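Local atomic coordinates of esterase LipW (Mycobacterium marinum, PDB entry 3QH4), a protein that probably hydrolyses ester bonds as an alpha/beta-hydrolase of mycobacteria, with a strict choice of substrate. Residues 50-55 / 103-108; 289-294 / 302-307. One frame throughout, in Å; residues are numbered along the deposited sequence.

Contact 1 (50-55 / 103-108)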
loop_
_atom_site.group_PDB
_atom_site.type_symbol
_atom_site.label_atom_id
_atom_site.label_comp_id
_atom_site.label_asym_id
_atom_site.label_seq_id
_atom_site.Cartn_x
_atom_site.Cartn_y
_atom_site.Cartn_z
ATOM N N ALA A 50 -19.183 -1.510 4.747
ATOM C CA ALA A 50 -20.202 -2.507 5.075
ATOM C C ALA A 50 -20.846 -3.093 3.811
ATOM O O ALA A 50 -21.060 -4.298 3.706
ATOM C CB ALA A 50 -21.288 -1.906 5.999
ATOM N N THR A 51 -21.167 -2.222 2.853
ATOM C CA THR A 51 -21.747 -2.648 1.574
ATOM C C THR A 51 -20.780 -3.563 0.836
ATOM O O THR A 51 -21.189 -4.540 0.214
ATOM C CB THR A 51 -22.054 -1.435 0.679
ATOM O OG1 THR A 51 -23.017 -0.593 1.335
ATOM C CG2 THR A 51 -22.622 -1.881 -0.646
ATOM N N GLU A 52 -19.499 -3.202 0.892
ATOM C CA GLU A 52 -18.450 -3.954 0.221
ATOM C C GLU A 52 -18.287 -5.347 0.791
ATOM O O GLU A 52 -18.157 -6.314 0.047
ATOM C CB GLU A 52 -17.127 -3.179 0.297
ATOM C CG GLU A 52 -17.109 -1.966 -0.656
ATOM C CD GLU A 52 -16.078 -0.911 -0.267
ATOM O OE1 GLU A 52 -15.293 -1.168 0.655
ATOM O OE2 GLU A 52 -16.112 0.201 -0.846
ATOM N N THR A 53 -18.282 -5.440 2.115
ATOM C CA THR A 53 -18.223 -6.737 2.801
ATOM C C THR A 53 -19.426 -7.617 2.447
ATOM O O THR A 53 -19.269 -8.813 2.188
ATOM C CB THR A 53 -18.150 -6.513 4.332
ATOM O OG1 THR A 53 -16.906 -5.873 4.619
ATOM C CG2 THR A 53 -18.238 -7.846 5.134
ATOM N N ALA A 54 -20.615 -7.014 2.419
ATOM C CA ALA A 54 -21.827 -7.783 2.077
ATOM C C ALA A 54 -21.743 -8.410 0.687
ATOM O O ALA A 54 -22.256 -9.527 0.454
ATOM C CB ALA A 54 -23.088 -6.912 2.217
ATOM N N ALA A 55 -21.099 -7.712 -0.247
ATOM C CA ALA A 55 -21.003 -8.173 -1.628
ATOM C C ALA A 55 -19.926 -9.252 -1.847
ATOM O O ALA A 55 -20.100 -10.178 -2.664
ATOM C CB ALA A 55 -20.760 -6.982 -2.565
ATOM N N THR A 103 -9.909 2.245 4.685
ATOM C CA THR A 103 -9.378 2.998 3.536
ATOM C C THR A 103 -9.244 2.118 2.295
ATOM O O THR A 103 -9.806 2.437 1.225
ATOM C CB THR A 103 -8.039 3.623 3.869
ATOM O OG1 THR A 103 -8.197 4.475 5.032
ATOM C CG2 THR A 103 -7.504 4.404 2.636
ATOM N N ASP A 104 -8.502 1.022 2.447
ATOM C CA ASP A 104 -8.224 0.089 1.362
ATOM C C ASP A 104 -8.986 -1.216 1.589
ATOM O O ASP A 104 -8.537 -2.303 1.201
ATOM C CB ASP A 104 -6.717 -0.202 1.302
ATOM C CG ASP A 104 -5.927 0.935 0.663
ATOM O OD1 ASP A 104 -6.541 1.871 0.101
ATOM O OD2 ASP A 104 -4.689 0.827 0.671
ATOM N N HIS A 105 -10.148 -1.109 2.235
ATOM C CA HIS A 105 -10.991 -2.311 2.473
ATOM C C HIS A 105 -11.313 -3.050 1.151
ATOM O O HIS A 105 -11.206 -4.269 1.102
ATOM C CB HIS A 105 -12.250 -1.854 3.210
ATOM C CG HIS A 105 -13.198 -2.949 3.604
ATOM N ND1 HIS A 105 -12.921 -3.865 4.601
ATOM C CD2 HIS A 105 -14.462 -3.206 3.195
ATOM C CE1 HIS A 105 -13.959 -4.673 4.750
ATOM N NE2 HIS A 105 -14.914 -4.286 3.922
ATOM N N ARG A 106 -11.673 -2.313 0.104
ATOM C CA ARG A 106 -11.999 -2.948 -1.178
ATOM C C ARG A 106 -10.784 -3.728 -1.696
ATOM O O ARG A 106 -10.915 -4.873 -2.114
ATOM C CB ARG A 106 -12.453 -1.919 -2.212
ATOM C CG ARG A 106 -12.821 -2.534 -3.576
ATOM C CD ARG A 106 -14.001 -3.508 -3.505
ATOM N NE ARG A 106 -14.420 -3.938 -4.853
ATOM C CZ ARG A 106 -15.238 -3.256 -5.650
ATOM N NH1 ARG A 106 -15.734 -2.061 -5.280
ATOM N NH2 ARG A 106 -15.538 -3.760 -6.854
ATOM N N GLN A 107 -9.605 -3.091 -1.685
ATOM C CA GLN A 107 -8.390 -3.756 -2.132
ATOM C C GLN A 107 -8.157 -5.068 -1.379
ATOM O O GLN A 107 -7.781 -6.080 -1.985
ATOM C CB GLN A 107 -7.199 -2.788 -1.986
ATOM C CG GLN A 107 -5.755 -3.396 -2.122
ATOM C CD GLN A 107 -5.383 -3.764 -3.577
ATOM O OE1 GLN A 107 -4.662 -3.017 -4.251
ATOM N NE2 GLN A 107 -5.840 -4.923 -4.035
ATOM N N CYS A 108 -8.377 -5.043 -0.056
ATOM C CA CYS A 108 -8.140 -6.221 0.784
ATOM C C CYS A 108 -9.120 -7.324 0.409
ATOM O O CYS A 108 -8.720 -8.496 0.328
ATOM C CB CYS A 108 -8.238 -5.878 2.284
ATOM S SG CYS A 108 -6.814 -4.892 2.845
HETATM O O HOH W 1 -15.199 0.024 -3.323
#
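Helix 31-56, which precedes the first strand of this alpha/beta-hydrolase fold, meets the start of helix 105-115 through Glu52 and Thr53 on one side and His105 and Arg106 on the other. The approach is nearest between Glu52 and Arg106, whose CA atoms lie 6.7 Å apart, and the buried area totals only 200 Å². His105, the first residue of its helix, directs its imidazole at the long helix: CG lies anti to the backbone N (chi1 -177°), which carries the ring away from its own helix. Its NE2 donates a short hydrogen bond of 2.6 Å to Thr53 OG1, the oxygen lying almost exactly in the ring plane although the N-H...O angle of 142° is clearly bent. Thr53 OG1 is also hydrogen-bonded to Ala49 O one turn back, and at the other ring nitrogen His105 ND1 is hydrogen-bonded to Tyr78 OH of strand 72-79. Bonds at both nitrogens fix the rotation of the imidazole and tie helix, helix and strand together. The Glu52 side chain runs antiparallel to that of His105, its carboxylate nearly coplanar with the ring, and sets OE1 at the ring edge, 3.4 Å from His105 CD2. A negative charge there would probably polarise this C-H. The same OE1 forms a salt bridge with Arg45, a neighbour on its own helix. Arg106 bends at chi2 (62°) and does not reach the carboxylate; its guanidinium is shared by salt bridges to Glu110 and Glu296. One water closes the remaining gap, accepting from Arg106 NH1 at 2.9 Å in the guanidinium plane and donating to Glu52 OE2 at 2.6 Å.

Contact 2 (289-294 / 302-307)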
loop_
_atom_site.group_PDB
_atom_site.type_symbol
_atom_site.label_atom_id
_atom_site.label_comp_id
_atom_site.label_asym_id
_atom_site.label_seq_id
_atom_site.Cartn_x
_atom_site.Cartn_y
_atom_site.Cartn_z
ATOM N N GLY A 289 -4.111 6.297 -7.405
ATOM C CA GLY A 289 -5.339 6.004 -6.685
ATOM C C GLY A 289 -6.454 5.597 -7.631
ATOM O O GLY A 289 -7.608 5.560 -7.204
ATOM N N PHE A 290 -6.125 5.275 -8.899
ATOM C CA PHE A 290 -7.172 4.959 -9.905
ATOM C C PHE A 290 -8.139 3.861 -9.467
ATOM O O PHE A 290 -9.344 3.972 -9.707
ATOM C CB PHE A 290 -6.578 4.651 -11.296
ATOM C CG PHE A 290 -5.743 3.375 -11.365
ATOM C CD1 PHE A 290 -4.361 3.437 -11.128
ATOM C CD2 PHE A 290 -6.338 2.136 -11.697
ATOM C CE1 PHE A 290 -3.570 2.291 -11.230
ATOM C CE2 PHE A 290 -5.573 0.988 -11.789
ATOM C CZ PHE A 290 -4.180 1.060 -11.545
ATOM N N ASP A 291 -7.619 2.836 -8.797
ATOM C CA ASP A 291 -8.453 1.699 -8.419
ATOM C C ASP A 291 -9.338 2.007 -7.215
ATOM O O ASP A 291 -10.347 1.312 -7.021
ATOM C CB ASP A 291 -7.621 0.446 -8.161
ATOM C CG ASP A 291 -6.593 0.670 -7.068
ATOM O OD1 ASP A 291 -5.740 1.566 -7.235
ATOM O OD2 ASP A 291 -6.676 -0.011 -6.021
ATOM N N SER A 292 -8.983 3.045 -6.443
ATOM C CA SER A 292 -9.848 3.575 -5.371
ATOM C C SER A 292 -10.921 4.510 -5.915
ATOM O O SER A 292 -12.095 4.467 -5.463
ATOM C CB SER A 292 -8.986 4.313 -4.335
ATOM O OG SER A 292 -8.101 3.392 -3.712
ATOM N N LEU A 293 -10.537 5.358 -6.870
ATOM C CA LEU A 293 -11.458 6.302 -7.503
ATOM C C LEU A 293 -12.556 5.607 -8.300
ATOM O O LEU A 293 -13.708 6.060 -8.284
ATOM C CB LEU A 293 -10.716 7.306 -8.409
ATOM C CG LEU A 293 -9.791 8.313 -7.686
ATOM C CD1 LEU A 293 -8.715 8.863 -8.632
ATOM C CD2 LEU A 293 -10.591 9.475 -7.059
ATOM N N LEU A 294 -12.194 4.516 -8.976
ATOM C CA LEU A 294 -13.125 3.828 -9.880
ATOM C C LEU A 294 -12.926 2.326 -9.793
ATOM O O LEU A 294 -12.394 1.730 -10.712
ATOM C CB LEU A 294 -12.876 4.265 -11.329
ATOM C CG LEU A 294 -13.592 5.432 -11.969
ATOM C CD1 LEU A 294 -13.409 5.416 -13.494
ATOM C CD2 LEU A 294 -15.098 5.449 -11.603
ATOM N N ARG A 302 -8.646 -5.058 -14.026
ATOM C CA ARG A 302 -7.434 -5.735 -14.513
ATOM C C ARG A 302 -6.319 -5.695 -13.464
ATOM O O ARG A 302 -5.570 -6.661 -13.329
ATOM C CB ARG A 302 -6.964 -5.128 -15.841
ATOM C CG ARG A 302 -7.822 -5.576 -17.046
ATOM C CD ARG A 302 -7.123 -5.206 -18.379
ATOM N NE ARG A 302 -7.235 -3.780 -18.654
ATOM C CZ ARG A 302 -8.203 -3.239 -19.399
ATOM N NH1 ARG A 302 -8.250 -1.922 -19.573
ATOM N NH2 ARG A 302 -9.140 -4.014 -19.946
ATOM N N LEU A 303 -6.194 -4.573 -12.745
ATOM C CA LEU A 303 -5.251 -4.511 -11.616
ATOM C C LEU A 303 -5.561 -5.602 -10.578
ATOM O O LEU A 303 -4.668 -6.374 -10.216
ATOM C CB LEU A 303 -5.272 -3.097 -10.948
ATOM C CG LEU A 303 -4.442 -3.110 -9.640
ATOM C CD1 LEU A 303 -2.959 -3.111 -9.926
ATOM C CD2 LEU A 303 -4.844 -1.892 -8.774
ATOM N N PHE A 304 -6.811 -5.651 -10.101
ATOM C CA PHE A 304 -7.213 -6.641 -9.089
ATOM C C PHE A 304 -6.935 -8.075 -9.580
ATOM O O PHE A 304 -6.471 -8.914 -8.829
ATOM C CB PHE A 304 -8.683 -6.488 -8.693
ATOM C CG PHE A 304 -9.035 -5.136 -8.060
ATOM C CD1 PHE A 304 -8.140 -4.459 -7.223
ATOM C CD2 PHE A 304 -10.284 -4.571 -8.290
ATOM C CE1 PHE A 304 -8.496 -3.216 -6.654
ATOM C CE2 PHE A 304 -10.655 -3.344 -7.732
ATOM C CZ PHE A 304 -9.765 -2.672 -6.883
ATOM N N ALA A 305 -7.226 -8.339 -10.849
ATOM C CA ALA A 305 -7.086 -9.694 -11.387
ATOM C C ALA A 305 -5.604 -10.038 -11.417
ATOM O O ALA A 305 -5.226 -11.176 -11.092
ATOM C CB ALA A 305 -7.711 -9.783 -12.766
ATOM N N MET A 306 -4.777 -9.046 -11.789
ATOM C CA MET A 306 -3.339 -9.234 -11.907
ATOM C C MET A 306 -2.724 -9.530 -10.541
ATOM O O MET A 306 -1.870 -10.418 -10.394
ATOM C CB MET A 306 -2.703 -7.984 -12.533
ATOM C CG MET A 306 -1.220 -8.096 -12.760
ATOM S SD MET A 306 -0.546 -6.566 -13.437
ATOM C CE MET A 306 -1.496 -6.455 -14.956
ATOM N N GLN A 307 -3.162 -8.779 -9.544
ATOM C CA GLN A 307 -2.703 -8.967 -8.175
ATOM C C GLN A 307 -3.110 -10.332 -7.671
ATOM O O GLN A 307 -2.314 -11.009 -7.030
ATOM C CB GLN A 307 -3.317 -7.899 -7.274
ATOM C CG GLN A 307 -2.828 -6.482 -7.555
ATOM C CD GLN A 307 -3.649 -5.464 -6.757
ATOM O OE1 GLN A 307 -4.865 -5.636 -6.606
ATOM N NE2 GLN A 307 -3.006 -4.398 -6.284
#
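Phe290, first residue of the short helix 290-293, puts its ring beside Leu303 of helix 298-315: CZ lies 4.1 Å from Leu303 CD2, and CE2 comes close to Leu303 CB. The ring also meets that of Phe283 on strand 278-283, the planes inclined at about 50°. Next, Asp291 directs its CB toward the second helix, where Leu303 CD2 presses on its carboxylate carbon CG at 3.5 Å and on CB at 3.7 Å. This short helix begins two residues after His288, probably the histidine of the Ser-His-Asp triad of an alpha/beta-hydrolase, with Ser166 and Asp258, and has Gly289 at its N-cap position; helix 298-315, the last of the chain, packs against the short helix. The CG of Asp291 sits between its backbone N and carbonyl carbon (chi1 58°), and the buried carboxylate finds a polar partner in His193 NE2, hydrogen-bonded to OD1. OD2 instead lies 3.7 Å from Phe304 CE1, with carboxylate and ring planes 77° apart. Phe304 CZ completes the packing on the same residue, 4.0 Å from both CB and the backbone O of Asp291, while its ring also touches Glu110 and Arg114 of helix 105-115.

The two contacts share no segment and use different helices, although Phe304 and Gln307 of contact 2 also touch helix 105-115, which supplies one half of contact 1; their centres lie 13 Å apart. Contact 1 is partly buried nearer the surface and is polar, built from a histidine-threonine hydrogen bond and a water bridge between opposite charges. Contact 2 is wholly buried and has no hydrogen bond between its segments; leucine and phenylalanine pack round an aspartate whose polar partner lies elsewhere. They meet where Gln107 NE2 reaches Gln307 OE1 at 2.8 Å, a probable hydrogen bond joining helix 105-115 to helix 298-315, and Gln107 NE2 also packs near Phe304 CD1.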